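Local structure of alkaline phosphatase D (Bacillus subtilis, 2YEQ) at residues F333-W337 and P431-F435; T448-W452 and V476-D480. The protein hydrolyses phosphate esters, acting as a secreted phosphodiesterase and alkaline phosphatase with an active site that contains iron and calcium. One frame throughout, in Å; residues are numbered along the deposited sequence.

Contact 1: residues F333-W337 and P431-F435; sequences FFAKW and PHIQF. With EDO (1,2-ethanediol), chain B.
The imidazole of His432 meets the 333-337 loop with its edge: Lys336 O lies in the ring plane, and the methyl of Ala335 also sits at the edge, CB 3.9 Å from His432 CD2. The other flat groups are Phe333 and Trp337, which lie face over face, Trp337 CD2 3.5 Å above the Phe333 plane, and Ala335 O lies in the plane of the Phe333 ring at its edge. Ile433 touches this pair with CD1 alone, at the edge of the Phe333 ring and obliquely on the indole, 3.9 Å from Trp337 CD1. The polar link is His432 NE2 to Lys336 O at 2.6 Å, with the donor tilted 21° from the carbonyl plane. A chi1 of 58° holds His432 CG between its backbone N and carbonyl carbon, which directs NE2 to the loop. The Lys336 chain crosses the imidazole at about a right angle, CB lying 3.6 Å from His432 CE1, and NZ is hydrogen-bonded to Asn430. Strand 433-437 is an edge strand of a seven-stranded mixed sheet in the calcineurin-like phosphatase domain, and Gln434 and Phe435 form a classic beta bulge opposite Ala386. Trp385 meets both Phe333 and Trp337 edge-to-face, while Ile426 and Leu427 of helix 423-429 cover Trp337 and Ile433. On the far side of the imidazole, His432 ND1 is hydrogen-bonded to O1 of the ethanediol at 3.2 Å. Because a carbonyl oxygen can only accept, the bond to Lys336 O places a hydrogen on NE2; with Lys336 NZ 4.9 Å from His432 ND1, a second ring proton is probably disfavoured.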
# COMPACT_ATOMS: atom_id res chain seq x y z
N PHE A 333 -6.35 0.79 -9.92
CA PHE A 333 -5.97 0.90 -11.34
C PHE A 333 -6.45 2.21 -11.97
O PHE A 333 -7.65 2.49 -12.04
CB PHE A 333 -6.49 -0.31 -12.08
CG PHE A 333 -5.68 -0.70 -13.30
CD1 PHE A 333 -5.75 0.04 -14.47
CD2 PHE A 333 -4.91 -1.85 -13.29
CE1 PHE A 333 -5.01 -0.34 -15.61
CE2 PHE A 333 -4.21 -2.24 -14.43
CZ PHE A 333 -4.25 -1.48 -15.58
N PHE A 334 -5.49 3.03 -12.42
CA PHE A 334 -5.76 4.37 -12.91
C PHE A 334 -5.99 4.44 -14.43
O PHE A 334 -6.85 5.20 -14.91
CB PHE A 334 -4.61 5.29 -12.53
CG PHE A 334 -4.83 6.73 -12.88
CD1 PHE A 334 -5.53 7.57 -12.04
CD2 PHE A 334 -4.29 7.27 -14.05
CE1 PHE A 334 -5.73 8.91 -12.36
CE2 PHE A 334 -4.49 8.60 -14.38
CZ PHE A 334 -5.20 9.42 -13.54
N ALA A 335 -5.19 3.70 -15.20
CA ALA A 335 -5.29 3.74 -16.65
C ALA A 335 -6.58 3.09 -17.13
O ALA A 335 -7.23 2.36 -16.38
CB ALA A 335 -4.07 3.09 -17.31
N LYS A 336 -6.93 3.36 -18.40
CA LYS A 336 -8.00 2.63 -19.08
C LYS A 336 -7.68 1.15 -19.07
O LYS A 336 -6.55 0.73 -19.37
CB LYS A 336 -8.16 3.15 -20.52
CG LYS A 336 -9.15 2.39 -21.39
CD LYS A 336 -9.16 2.94 -22.86
CE LYS A 336 -9.78 1.96 -23.87
NZ LYS A 336 -8.95 0.76 -24.19
N TRP A 337 -8.69 0.33 -18.79
CA TRP A 337 -8.48 -1.09 -18.58
C TRP A 337 -9.70 -1.87 -19.02
O TRP A 337 -10.45 -2.44 -18.19
CB TRP A 337 -8.15 -1.29 -17.09
CG TRP A 337 -7.52 -2.59 -16.67
CD1 TRP A 337 -6.70 -3.37 -17.40
CD2 TRP A 337 -7.62 -3.19 -15.37
NE1 TRP A 337 -6.29 -4.45 -16.64
CE2 TRP A 337 -6.84 -4.36 -15.40
CE3 TRP A 337 -8.30 -2.86 -14.20
CZ2 TRP A 337 -6.73 -5.20 -14.30
CZ3 TRP A 337 -8.19 -3.70 -13.11
CH2 TRP A 337 -7.41 -4.85 -13.16
N PRO A 431 -3.78 -0.65 -25.91
CA PRO A 431 -2.39 -0.55 -26.42
C PRO A 431 -1.49 0.40 -25.62
O PRO A 431 -0.28 0.40 -25.80
CB PRO A 431 -2.58 -0.02 -27.86
CG PRO A 431 -3.96 0.60 -27.87
CD PRO A 431 -4.76 -0.29 -26.96
N HIS A 432 -2.06 1.23 -24.76
CA HIS A 432 -1.26 2.01 -23.83
C HIS A 432 -0.56 1.13 -22.75
O HIS A 432 0.38 1.58 -22.11
CB HIS A 432 -2.10 3.08 -23.14
CG HIS A 432 -3.28 2.53 -22.40
ND1 HIS A 432 -4.42 2.10 -23.03
CD2 HIS A 432 -3.46 2.28 -21.08
CE1 HIS A 432 -5.27 1.62 -22.13
NE2 HIS A 432 -4.71 1.73 -20.94
N ILE A 433 -1.03 -0.10 -22.58
CA ILE A 433 -0.50 -1.00 -21.58
C ILE A 433 0.73 -1.73 -22.15
O ILE A 433 0.65 -2.46 -23.14
CB ILE A 433 -1.56 -2.03 -21.08
CG1 ILE A 433 -2.79 -1.33 -20.47
CG2 ILE A 433 -0.93 -2.95 -20.02
CD1 ILE A 433 -3.82 -2.27 -19.78
N GLN A 434 1.85 -1.59 -21.45
CA GLN A 434 3.15 -2.05 -21.95
C GLN A 434 3.64 -3.33 -21.29
O GLN A 434 4.63 -3.90 -21.74
CB GLN A 434 4.19 -0.95 -21.70
CG GLN A 434 3.85 0.38 -22.33
CD GLN A 434 3.69 0.23 -23.83
OE1 GLN A 434 4.58 -0.29 -24.50
NE2 GLN A 434 2.52 0.63 -24.36
N PHE A 435 2.96 -3.78 -20.23
CA PHE A 435 3.49 -4.89 -19.43
C PHE A 435 2.41 -5.59 -18.61
O PHE A 435 1.54 -4.93 -18.09
CB PHE A 435 4.54 -4.32 -18.47
CG PHE A 435 5.21 -5.36 -17.58
CD1 PHE A 435 5.92 -6.42 -18.12
CD2 PHE A 435 5.15 -5.24 -16.20
CE1 PHE A 435 6.55 -7.34 -17.31
CE2 PHE A 435 5.78 -6.19 -15.36
CZ PHE A 435 6.46 -7.22 -15.91
C1 EDO B . -5.86 4.02 -25.92
O1 EDO B . -6.28 2.68 -25.59
C2 EDO B . -4.51 4.43 -25.33
O2 EDO B . -4.57 5.43 -24.28

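Contact 2: residues T448-W452 and V476-D480; sequences TPHQW and VYQKD. With PE5 (3,6,9,12,15,18,21,24-octaoxahexacosan-1-ol), chain H.
Trp452 and Tyr477 form an antiparallel hydrogen-bonded pair at the open end of the beta hairpin of strands 451-459 and 470-477, with Trp452 N to Tyr477 O at 3.0 Å and Tyr477 N to Trp452 O at 2.8 Å. Next to them the side chains of Gln451 and Gln478 run side by side, their amide planes 21° apart, and Gln478 NE2 donates to Gln451 OE1 at 2.8 Å. Gln451 reaches this far because it is fully extended, CG lying opposite the backbone N (chi1 -172°), and its NE2 turns to a bound polyether, 2.6 Å from O3 of PE5. An alanine here would remove OE1, and the Gln478 amide would probably be left without this acceptor and freer to turn. At the type I turn 448-451, where the strands part, a water bridges His450 O and Gln478 O. Lys479 adds only a weak bond, NZ to Pro449 O at 3.2 Å; its stronger partner is His324 O, and it makes a cation-pi contact with Trp325. Trp452 meets Trp325 edge-to-face, and Tyr477 OH is bonded to Asn372 O. Lys479 N lies 3.5 Å above the centre of the Tyr477 ring.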
# COMPACT_ATOMS: atom_id res chain seq x y z
N THR A 448 15.76 9.72 -10.99
CA THR A 448 16.70 10.81 -11.21
C THR A 448 15.94 11.93 -11.89
O THR A 448 14.84 11.70 -12.38
CB THR A 448 17.89 10.32 -12.12
OG1 THR A 448 17.39 9.90 -13.39
CG2 THR A 448 18.61 9.14 -11.47
N PRO A 449 16.52 13.13 -11.98
CA PRO A 449 15.79 14.27 -12.54
C PRO A 449 15.20 14.07 -13.94
O PRO A 449 14.13 14.62 -14.21
CB PRO A 449 16.83 15.39 -12.54
CG PRO A 449 17.70 15.06 -11.38
CD PRO A 449 17.83 13.55 -11.45
N HIS A 450 15.85 13.28 -14.79
CA HIS A 450 15.38 13.13 -16.17
C HIS A 450 14.92 11.74 -16.51
O HIS A 450 14.54 11.46 -17.65
CB HIS A 450 16.49 13.57 -17.14
CG HIS A 450 16.95 14.97 -16.90
ND1 HIS A 450 16.07 16.02 -16.77
CD2 HIS A 450 18.19 15.49 -16.69
CE1 HIS A 450 16.74 17.13 -16.51
NE2 HIS A 450 18.03 16.83 -16.47
N GLN A 451 14.94 10.85 -15.52
CA GLN A 451 14.54 9.49 -15.75
C GLN A 451 13.92 8.79 -14.53
O GLN A 451 14.44 8.89 -13.42
CB GLN A 451 15.77 8.74 -16.16
CG GLN A 451 15.50 7.38 -16.61
CD GLN A 451 16.77 6.68 -17.05
OE1 GLN A 451 17.31 6.97 -18.13
NE2 GLN A 451 17.26 5.79 -16.20
N TRP A 452 12.86 8.04 -14.79
CA TRP A 452 12.21 7.19 -13.77
C TRP A 452 12.37 5.77 -14.21
O TRP A 452 11.92 5.40 -15.29
CB TRP A 452 10.73 7.52 -13.65
CG TRP A 452 10.04 6.84 -12.48
CD1 TRP A 452 9.81 5.51 -12.32
CD2 TRP A 452 9.54 7.48 -11.31
NE1 TRP A 452 9.18 5.28 -11.10
CE2 TRP A 452 8.99 6.48 -10.48
CE3 TRP A 452 9.51 8.80 -10.88
CZ2 TRP A 452 8.43 6.77 -9.24
CZ3 TRP A 452 8.91 9.09 -9.64
CH2 TRP A 452 8.40 8.07 -8.84
N VAL A 476 11.95 2.28 -18.16
CA VAL A 476 12.32 3.64 -17.90
C VAL A 476 11.38 4.62 -18.62
O VAL A 476 10.94 4.35 -19.72
CB VAL A 476 13.77 3.89 -18.36
CG1 VAL A 476 14.10 5.35 -18.27
CG2 VAL A 476 14.72 3.10 -17.50
N TYR A 477 11.08 5.75 -17.97
CA TYR A 477 10.29 6.81 -18.58
C TYR A 477 11.13 8.05 -18.53
O TYR A 477 11.68 8.40 -17.49
CB TYR A 477 8.93 7.01 -17.86
CG TYR A 477 8.14 8.23 -18.31
CD1 TYR A 477 7.58 8.29 -19.58
CD2 TYR A 477 7.98 9.32 -17.48
CE1 TYR A 477 6.85 9.42 -20.00
CE2 TYR A 477 7.24 10.44 -17.89
CZ TYR A 477 6.68 10.48 -19.14
OH TYR A 477 5.98 11.60 -19.54
N GLN A 478 11.23 8.74 -19.66
CA GLN A 478 12.08 9.92 -19.76
C GLN A 478 11.40 11.22 -20.18
O GLN A 478 12.06 12.12 -20.67
CB GLN A 478 13.21 9.61 -20.72
CG GLN A 478 14.18 8.64 -20.16
CD GLN A 478 15.24 8.21 -21.16
OE1 GLN A 478 15.13 8.44 -22.37
NE2 GLN A 478 16.28 7.56 -20.65
N LYS A 479 10.10 11.36 -19.95
CA LYS A 479 9.44 12.65 -20.17
C LYS A 479 9.53 13.06 -21.64
O LYS A 479 9.98 14.15 -21.98
CB LYS A 479 10.02 13.75 -19.28
CG LYS A 479 10.10 13.41 -17.80
CD LYS A 479 10.17 14.69 -16.95
CE LYS A 479 11.11 14.55 -15.79
NZ LYS A 479 11.34 15.84 -15.12
N ASP A 480 9.13 12.15 -22.51
CA ASP A 480 9.03 12.44 -23.92
C ASP A 480 7.97 11.51 -24.48
O ASP A 480 7.48 10.61 -23.76
CB ASP A 480 10.39 12.29 -24.64
CG ASP A 480 11.01 10.88 -24.51
OD1 ASP A 480 10.29 9.86 -24.46
OD2 ASP A 480 12.26 10.78 -24.49
C48 PE5 H . 18.42 -0.92 -10.66
C50 PE5 H . 19.69 -0.15 -10.98
O1 PE5 H . 19.36 1.04 -11.71
C1 PE5 H . 20.08 2.22 -11.35
C2 PE5 H . 19.41 3.47 -11.92
O2 PE5 H . 19.97 3.82 -13.18
C3 PE5 H . 19.18 4.64 -14.05
C4 PE5 H . 19.82 4.63 -15.44
O3 PE5 H . 19.05 3.89 -16.39
C5 PE5 H . 19.72 2.71 -16.82
C6 PE5 H . 18.95 1.89 -17.84
O4 PE5 H . 19.39 0.53 -17.77
C7 PE5 H . 18.55 -0.29 -16.97
C8 PE5 H . 19.16 -1.62 -16.60
O5 PE5 H . 18.64 -2.03 -15.33
C9 PE5 H . 17.59 -2.98 -15.49
O HOH W 1 13.85 13.34 -19.17

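In the fold
Contact 1 is buried and joins a long loop to an edge strand of the seven-stranded mixed sheet, whereas contact 2 is only partly buried and joins neighbouring strands of the ten-stranded sheet. Their centres are 19 Å apart and they do not touch, yet the sheets meet between them: Phe435 packs on Phe475 and Tyr456, which belong to the hairpin strands of contact 2, and Trp452 lies on Phe405 of the other sheet. Contact 1 relies on aromatic packing and one side-chain-to-backbone bond. Contact 2 is carried by backbone pairing, with amides, water and polyether taking over toward the surface.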